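Local coordinates for protein 4-alpha-glucanotransferase (Aquifex aeolicus, PDB 1TZ7) that belongs to the amylomaltase (4-alpha-glucanotransferase) family of enzymes and is built round a barrel of eight parallel strands, at residues H391-E394 against E395-Y399; E440-R443 against L444-S448; D100-E104 against R105-R109. All coordinates share one frame; numbering follows the deposited sequence.

Along the chain contact 3 comes first, then contact 1, then contact 2. Contacts 1 and 2 are neighbours, their centres 12 Å apart, and they touch where Tyr399 CD1 lies 3.3 Å from Ser448 OG. Contact 1 leads into strand 397-400 of the eight-stranded parallel sheet, and contact 2 lies on helix 437-447, in the connection to the adjoining strand 452-456; together they belong to the closing strand-helix-strand part of the barrel. Contact 3 is a peripheral surface loop between helices 94-98 and 117-133, its centre about 48 Å and 45 Å from the centres of contacts 1 and 2, across the chain's centre from contact 1.

Contact 1 (H391-E394 against E395-Y399); sequences HNVE and ENNVY
The ring of Tyr399 carries Val393 on one face: CG2 stands 3.8 Å from the ring centroid and 13° off its normal, a CH-pi contact, with CZ the nearest ring atom at 3.7 Å. CG2 reaches the ring because it is the branch beside the backbone N of Val393; the other methyl, CG1, anti to that N (chi1 179°), turns to Asn397 and meets its CB at 3.9 Å. At the rim, the Tyr399 hydroxyl is hydrogen-bonded to His388 O.

The second flat group is the amide of Asn397, inclined 40° to the Glu394 carboxylate. Its ND2 gives a hydrogen bond of 3.2 Å to Glu394 O, approaching from above the carbonyl plane, and a weak one, also 3.2 Å, to Glu394 OE1. One nitrogen thus reaches both the backbone and the bent side chain of the same glutamate, the latter weakly; the stronger partner of that carboxylate is Arg375, through a salt bridge.

Between the two residues the chain reverses through an inverse gamma turn centred on Asn396, with Asn397 N held weakly to Glu395 O at 2.8 Å. The turn delivers the chain into strand 397-400 of the parallel barrel sheet, where Val398 bonds by its backbone to strand 373-376 and Tyr399 to strand 452-456, while Glu395 forms a salt bridge with Arg449 and Asn396 OD1 accepts a hydrogen bond from Lys451 NZ.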
loop_
_atom_site.group_PDB
_atom_site.type_symbol
_atom_site.label_atom_id
_atom_site.label_comp_id
_atom_site.label_asym_id
_atom_site.label_seq_id
_atom_site.Cartn_x
_atom_site.Cartn_y
_atom_site.Cartn_z
ATOM N N HIS A 391 26.998 0.978 6.071
ATOM C CA HIS A 391 28.103 0.138 5.615
ATOM C C HIS A 391 27.774 -1.357 5.591
ATOM O O HIS A 391 28.566 -2.160 5.092
ATOM C CB HIS A 391 29.372 0.416 6.430
ATOM C CG HIS A 391 29.417 -0.244 7.779
ATOM N ND1 HIS A 391 29.433 0.476 8.952
ATOM C CD2 HIS A 391 29.522 -1.546 8.139
ATOM C CE1 HIS A 391 29.518 -0.355 9.975
ATOM N NE2 HIS A 391 29.571 -1.586 9.508
ATOM N N ASN A 392 26.601 -1.719 6.110
ATOM C CA ASN A 392 26.142 -3.109 6.107
ATOM C C ASN A 392 25.039 -3.371 5.066
ATOM O O ASN A 392 24.602 -4.503 4.899
ATOM C CB ASN A 392 25.639 -3.502 7.516
ATOM C CG ASN A 392 26.770 -3.866 8.457
ATOM O OD1 ASN A 392 27.774 -4.422 8.040
ATOM N ND2 ASN A 392 26.606 -3.548 9.750
ATOM N N VAL A 393 24.600 -2.317 4.371
ATOM C CA VAL A 393 23.532 -2.450 3.383
ATOM C C VAL A 393 24.113 -2.799 2.005
ATOM O O VAL A 393 24.810 -1.984 1.381
ATOM C CB VAL A 393 22.682 -1.149 3.275
ATOM C CG1 VAL A 393 21.588 -1.309 2.227
ATOM C CG2 VAL A 393 22.072 -0.793 4.621
ATOM N N GLU A 394 23.820 -4.014 1.544
ATOM C CA GLU A 394 24.300 -4.503 0.251
ATOM C C GLU A 394 23.525 -3.846 -0.882
ATOM O O GLU A 394 22.512 -3.185 -0.653
ATOM C CB GLU A 394 24.132 -6.037 0.162
ATOM C CG GLU A 394 24.748 -6.807 1.325
ATOM C CD GLU A 394 23.728 -7.193 2.390
ATOM O OE1 GLU A 394 22.832 -6.381 2.677
ATOM O OE2 GLU A 394 23.834 -8.313 2.942
ATOM N N GLU A 395 23.999 -4.046 -2.107
ATOM C CA GLU A 395 23.442 -3.364 -3.285
ATOM C C GLU A 395 21.975 -3.710 -3.501
ATOM O O GLU A 395 21.152 -2.824 -3.788
ATOM C CB GLU A 395 24.239 -3.723 -4.538
ATOM C CG GLU A 395 25.529 -2.919 -4.717
ATOM C CD GLU A 395 26.737 -3.561 -4.036
ATOM O OE1 GLU A 395 27.873 -3.060 -4.245
ATOM O OE2 GLU A 395 26.556 -4.558 -3.294
ATOM N N ASN A 396 21.640 -4.994 -3.377
ATOM C CA ASN A 396 20.281 -5.452 -3.655
ATOM C C ASN A 396 19.355 -5.208 -2.466
ATOM O O ASN A 396 18.913 -6.146 -1.790
ATOM C CB ASN A 396 20.270 -6.930 -4.056
ATOM C CG ASN A 396 19.020 -7.309 -4.835
ATOM O OD1 ASN A 396 18.384 -6.459 -5.460
ATOM N ND2 ASN A 396 18.664 -8.580 -4.798
ATOM N N ASN A 397 19.067 -3.937 -2.222
ATOM C CA ASN A 397 18.212 -3.526 -1.121
ATOM C C ASN A 397 17.527 -2.222 -1.455
ATOM O O ASN A 397 18.042 -1.418 -2.246
ATOM C CB ASN A 397 19.034 -3.341 0.156
ATOM C CG ASN A 397 19.315 -4.648 0.868
ATOM O OD1 ASN A 397 18.448 -5.370 1.182
ATOM N ND2 ASN A 397 20.511 -4.908 1.099
ATOM N N VAL A 398 16.364 -2.016 -0.859
ATOM C CA VAL A 398 15.755 -0.706 -0.775
ATOM C C VAL A 398 16.017 -0.128 0.630
ATOM O O VAL A 398 15.674 -0.745 1.625
ATOM C CB VAL A 398 14.228 -0.791 -1.028
ATOM C CG1 VAL A 398 13.631 0.602 -1.201
ATOM C CG2 VAL A 398 13.938 -1.662 -2.267
ATOM N N TYR A 399 16.631 1.051 0.683
ATOM C CA TYR A 399 17.086 1.659 1.952
ATOM C C TYR A 399 16.239 2.893 2.249
ATOM O O TYR A 399 16.289 3.876 1.511
ATOM C CB TYR A 399 18.559 2.069 1.821
ATOM C CG TYR A 399 19.337 2.265 3.129
ATOM C CD1 TYR A 399 20.607 2.840 3.109
ATOM C CD2 TYR A 399 18.815 1.871 4.365
ATOM C CE1 TYR A 399 21.337 3.022 4.272
ATOM C CE2 TYR A 399 19.542 2.049 5.535
ATOM C CZ TYR A 399 20.815 2.632 5.471
ATOM O OH TYR A 399 21.553 2.818 6.607
#

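Contact 2 (E440-R443 against L444-S448); sequences ELIR and LVLIS
Leu446 N donates to Ile442 O at 2.9 Å, and one residue on Ile447 N reaches Arg443 O at the same distance of 2.9 Å. Two longer bonds of the same i to i+4 series precede them, from Val445 N to Leu441 O and from Leu444 N to Glu440 O. At Ser448 the hydroxyl makes the short bond: OG donates to Val445 O at 2.6 Å, and Ser448 N makes weak bonds to Leu444 O and Val445 O. Arg443, its chain extended from CG to NE, sends NH1 to the hydroxyl of Tyr501, with a long, weak ion pair from NH2 to Glu439.

Apolar side chains lie close over these carbonyls. Leu446 CG, anti to its own carbonyl carbon (chi1 -65°), sits 3.2 Å from Ile442 O, and Val445 CG2 is 3.3 Å from Leu441 O. Ile442 and Leu446 run side by side, pointing the same way, so that CG2 of the isoleucine meets CD1 of the leucine at 3.6 Å; Leu497 of helix 491-500 and strand 452-456 cover this ridge. Around the helix Leu441 and Leu444 slant across each other, their CD2 methyls 3.9 Å apart. These two leucines face helix 418-428, through Leu424 and through Tyr427 and Leu428 respectively, and a bound (4S)-2-methyl-2,4-pentanediol lies about 4 Å from the Leu444 side chain.

Such i to i+3 and i to i+4 packing of branched residues is that of an alpha-helix, here helix 437-447, which lies in the connection between the parallel neighbours 397-400 and 452-456 of the (beta/alpha)8 barrel.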
loop_
_atom_site.group_PDB
_atom_site.type_symbol
_atom_site.label_atom_id
_atom_site.label_comp_id
_atom_site.label_asym_id
_atom_site.label_seq_id
_atom_site.Cartn_x
_atom_site.Cartn_y
_atom_site.Cartn_z
ATOM N N GLU A 440 21.461 14.658 7.853
ATOM C CA GLU A 440 22.607 13.776 8.080
ATOM C C GLU A 440 22.268 12.335 7.725
ATOM O O GLU A 440 23.102 11.608 7.166
ATOM C CB GLU A 440 23.072 13.860 9.541
ATOM C CG GLU A 440 24.500 14.347 9.715
ATOM C CD GLU A 440 24.764 15.647 8.988
ATOM O OE1 GLU A 440 25.377 15.608 7.900
ATOM O OE2 GLU A 440 24.358 16.708 9.502
ATOM N N LEU A 441 21.043 11.923 8.038
ATOM C CA LEU A 441 20.622 10.546 7.818
ATOM C C LEU A 441 20.209 10.322 6.382
ATOM O O LEU A 441 20.349 9.223 5.861
ATOM C CB LEU A 441 19.471 10.175 8.767
ATOM C CG LEU A 441 19.822 10.146 10.268
ATOM C CD1 LEU A 441 18.886 9.228 11.028
ATOM C CD2 LEU A 441 21.266 9.729 10.489
ATOM N N ILE A 442 19.697 11.366 5.736
ATOM C CA ILE A 442 19.449 11.316 4.302
ATOM C C ILE A 442 20.766 11.075 3.554
ATOM O O ILE A 442 20.833 10.234 2.672
ATOM C CB ILE A 442 18.775 12.620 3.817
ATOM C CG1 ILE A 442 17.286 12.619 4.198
ATOM C CG2 ILE A 442 18.919 12.770 2.298
ATOM C CD1 ILE A 442 16.646 14.000 4.184
ATOM N N ARG A 443 21.807 11.816 3.928
ATOM C CA ARG A 443 23.137 11.641 3.327
ATOM C C ARG A 443 23.648 10.209 3.496
ATOM O O ARG A 443 24.200 9.637 2.569
ATOM C CB ARG A 443 24.135 12.608 3.943
ATOM C CG ARG A 443 24.005 14.034 3.448
ATOM C CD ARG A 443 25.008 14.987 4.068
ATOM N NE ARG A 443 24.727 16.380 3.731
ATOM C CZ ARG A 443 25.246 17.024 2.685
ATOM N NH1 ARG A 443 26.082 16.405 1.860
ATOM N NH2 ARG A 443 24.929 18.295 2.466
ATOM N N LEU A 444 23.456 9.641 4.691
ATOM C CA LEU A 444 23.909 8.270 4.985
ATOM C C LEU A 444 23.180 7.247 4.095
ATOM O O LEU A 444 23.783 6.291 3.602
ATOM C CB LEU A 444 23.661 7.936 6.467
ATOM C CG LEU A 444 24.866 7.856 7.435
ATOM C CD1 LEU A 444 26.099 8.532 6.901
ATOM C CD2 LEU A 444 24.491 8.429 8.781
ATOM N N VAL A 445 21.890 7.456 3.901
ATOM C CA VAL A 445 21.106 6.585 3.053
ATOM C C VAL A 445 21.553 6.722 1.573
ATOM O O VAL A 445 21.696 5.727 0.866
ATOM C CB VAL A 445 19.593 6.892 3.194
ATOM C CG1 VAL A 445 18.797 6.239 2.070
ATOM C CG2 VAL A 445 19.088 6.425 4.548
ATOM N N LEU A 446 21.784 7.958 1.134
ATOM C CA LEU A 446 22.138 8.229 -0.259
ATOM C C LEU A 446 23.551 7.742 -0.603
ATOM O O LEU A 446 23.797 7.292 -1.718
ATOM C CB LEU A 446 22.025 9.732 -0.565
ATOM C CG LEU A 446 20.625 10.358 -0.482
ATOM C CD1 LEU A 446 20.702 11.861 -0.732
ATOM C CD2 LEU A 446 19.678 9.713 -1.446
ATOM N N ILE A 447 24.473 7.838 0.357
ATOM C CA ILE A 447 25.873 7.456 0.126
ATOM C C ILE A 447 26.047 5.930 0.093
ATOM O O ILE A 447 27.058 5.428 -0.390
ATOM C CB ILE A 447 26.808 8.073 1.216
ATOM C CG1 ILE A 447 28.268 8.054 0.738
ATOM C CG2 ILE A 447 26.686 7.309 2.524
ATOM C CD1 ILE A 447 29.198 8.872 1.583
ATOM N N SER A 448 25.059 5.210 0.617
ATOM C CA SER A 448 25.101 3.748 0.650
ATOM C C SER A 448 25.121 3.180 -0.755
ATOM O O SER A 448 24.884 3.895 -1.726
ATOM C CB SER A 448 23.891 3.207 1.392
ATOM O OG SER A 448 22.737 3.313 0.591
#

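Contact 3 (D100-E104 against R105-R109); sequences DLIKE and RDLKR
Lys103 and Arg105 lie side by side and point the same way, the lysine drawn along one face of the guanidinium. Its CD is 3.6 Å from Arg105 NH2, its CE stands over the group but offset toward the rim, and NZ ends 3.4 Å from NH2. Both nitrogens are donors and no bond joins them; two like charges this close would be expected to disfavour each other, an effect that exposure to solvent probably softens. The arginine comes alongside because its CG sits between the backbone N and the carbonyl carbon (chi1 74°), from where the chain runs extended to NE.

Asp106 is turned differently, back over the start of the turn. OD2 accepts a weak hydrogen bond of 3.3 Å from Lys103 N, while Asp106 N donates to Lys103 O, also at 3.3 Å, so the aspartate pairs with both the backbone N and the backbone O of Lys103, the former weakly.

Ile102 and Leu107 meet at about a right angle, CD1 of the isoleucine 3.9 Å from CD2 of the leucine. This apolar pair faces inward onto helix 94-98, Ile102 resting on Leu96 and Leu107 on Leu97, while Asp106 packs on Leu127 and Lys130 of helix 117-133 and its carbonyl O accepts a hydrogen bond from the Tyr123 hydroxyl.

Leu107 N bonds in turn to Glu104 O at 3.3 Å. Residues 103-107 form two overlapping type I beta turns, 103-106 and 104-107, in the loop that follows the Schellman motif ending helix 94-98, with Asp100 as its C-prime residue.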
loop_
_atom_site.group_PDB
_atom_site.type_symbol
_atom_site.label_atom_id
_atom_site.label_comp_id
_atom_site.label_asym_id
_atom_site.label_seq_id
_atom_site.Cartn_x
_atom_site.Cartn_y
_atom_site.Cartn_z
ATOM N N ASP A 100 -18.176 17.340 -18.241
ATOM C CA ASP A 100 -19.580 17.779 -18.172
ATOM C C ASP A 100 -20.478 16.734 -17.493
ATOM O O ASP A 100 -21.612 16.512 -17.910
ATOM C CB ASP A 100 -20.113 18.109 -19.578
ATOM C CG ASP A 100 -19.847 19.544 -19.976
ATOM O OD1 ASP A 100 -20.732 20.162 -20.604
ATOM O OD2 ASP A 100 -18.785 20.138 -19.704
ATOM N N LEU A 101 -19.956 16.104 -16.445
ATOM C CA LEU A 101 -20.731 15.155 -15.648
ATOM C C LEU A 101 -21.215 15.791 -14.342
ATOM O O LEU A 101 -22.166 15.312 -13.726
ATOM C CB LEU A 101 -19.896 13.912 -15.344
ATOM C CG LEU A 101 -19.339 13.176 -16.566
ATOM C CD1 LEU A 101 -18.354 12.101 -16.137
ATOM C CD2 LEU A 101 -20.464 12.573 -17.399
ATOM N N ILE A 102 -20.550 16.869 -13.924
ATOM C CA ILE A 102 -21.028 17.689 -12.808
ATOM C C ILE A 102 -20.903 19.173 -13.135
ATOM O O ILE A 102 -20.163 19.560 -14.040
ATOM C CB ILE A 102 -20.235 17.364 -11.511
ATOM C CG1 ILE A 102 -18.730 17.506 -11.750
ATOM C CG2 ILE A 102 -20.566 15.961 -11.021
ATOM C CD1 ILE A 102 -17.928 17.703 -10.480
ATOM N N LYS A 103 -21.635 20.000 -12.390
ATOM C CA LYS A 103 -21.558 21.454 -12.544
ATOM C C LYS A 103 -20.450 22.027 -11.663
ATOM O O LYS A 103 -19.939 21.346 -10.776
ATOM C CB LYS A 103 -22.901 22.100 -12.181
ATOM C CG LYS A 103 -24.041 21.726 -13.122
ATOM C CD LYS A 103 -25.328 22.474 -12.774
ATOM C CE LYS A 103 -26.025 22.995 -14.022
ATOM N NZ LYS A 103 -27.316 23.669 -13.704
ATOM N N GLU A 104 -20.085 23.281 -11.915
ATOM C CA GLU A 104 -18.999 23.931 -11.180
ATOM C C GLU A 104 -19.356 24.136 -9.700
ATOM O O GLU A 104 -18.479 24.121 -8.837
ATOM C CB GLU A 104 -18.653 25.277 -11.824
ATOM C CG GLU A 104 -17.476 25.994 -11.173
ATOM C CD GLU A 104 -16.511 26.574 -12.187
ATOM O OE1 GLU A 104 -16.905 27.505 -12.920
ATOM O OE2 GLU A 104 -15.358 26.099 -12.249
ATOM N N ARG A 105 -20.645 24.327 -9.418
ATOM C CA ARG A 105 -21.098 24.616 -8.054
ATOM C C ARG A 105 -21.092 23.357 -7.168
ATOM O O ARG A 105 -21.140 23.455 -5.942
ATOM C CB ARG A 105 -22.502 25.253 -8.070
ATOM C CG ARG A 105 -23.636 24.285 -8.396
ATOM C CD ARG A 105 -24.917 24.970 -8.858
ATOM N NE ARG A 105 -25.900 24.012 -9.366
ATOM C CZ ARG A 105 -27.047 24.353 -9.955
ATOM N NH1 ARG A 105 -27.366 25.635 -10.117
ATOM N NH2 ARG A 105 -27.878 23.408 -10.385
ATOM N N ASP A 106 -21.032 22.183 -7.798
ATOM C CA ASP A 106 -20.910 20.920 -7.063
ATOM C C ASP A 106 -19.520 20.774 -6.430
ATOM O O ASP A 106 -19.362 20.097 -5.411
ATOM C CB ASP A 106 -21.180 19.729 -7.991
ATOM C CG ASP A 106 -22.650 19.573 -8.329
ATOM O OD1 ASP A 106 -23.495 19.781 -7.434
ATOM O OD2 ASP A 106 -23.054 19.242 -9.460
ATOM N N LEU A 107 -18.518 21.405 -7.043
ATOM C CA LEU A 107 -17.164 21.420 -6.486
ATOM C C LEU A 107 -17.102 22.312 -5.253
ATOM O O LEU A 107 -17.779 23.338 -5.180
ATOM C CB LEU A 107 -16.153 21.904 -7.532
ATOM C CG LEU A 107 -15.897 20.962 -8.714
ATOM C CD1 LEU A 107 -14.907 21.589 -9.677
ATOM C CD2 LEU A 107 -15.392 19.596 -8.237
ATOM N N LYS A 108 -16.280 21.915 -4.287
ATOM C CA LYS A 108 -16.329 22.489 -2.949
ATOM C C LYS A 108 -14.958 22.372 -2.257
ATOM O O LYS A 108 -14.588 21.307 -1.770
ATOM C CB LYS A 108 -17.398 21.777 -2.122
ATOM C CG LYS A 108 -17.495 22.238 -0.681
ATOM C CD LYS A 108 -18.710 21.630 0.013
ATOM C CE LYS A 108 -18.758 20.099 -0.150
ATOM N NZ LYS A 108 -19.464 19.417 0.975
ATOM N N ARG A 109 -14.224 23.479 -2.220
ATOM C CA ARG A 109 -12.863 23.491 -1.687
ATOM C C ARG A 109 -12.856 23.308 -0.162
ATOM O O ARG A 109 -13.719 23.832 0.540
ATOM C CB ARG A 109 -12.160 24.810 -2.050
ATOM C CG ARG A 109 -11.019 24.655 -3.045
ATOM C CD ARG A 109 -11.470 24.274 -4.458
ATOM N NE ARG A 109 -11.148 25.309 -5.446
ATOM C CZ ARG A 109 -9.910 25.625 -5.838
ATOM N NH1 ARG A 109 -8.858 24.988 -5.328
ATOM N NH2 ARG A 109 -9.722 26.581 -6.742
#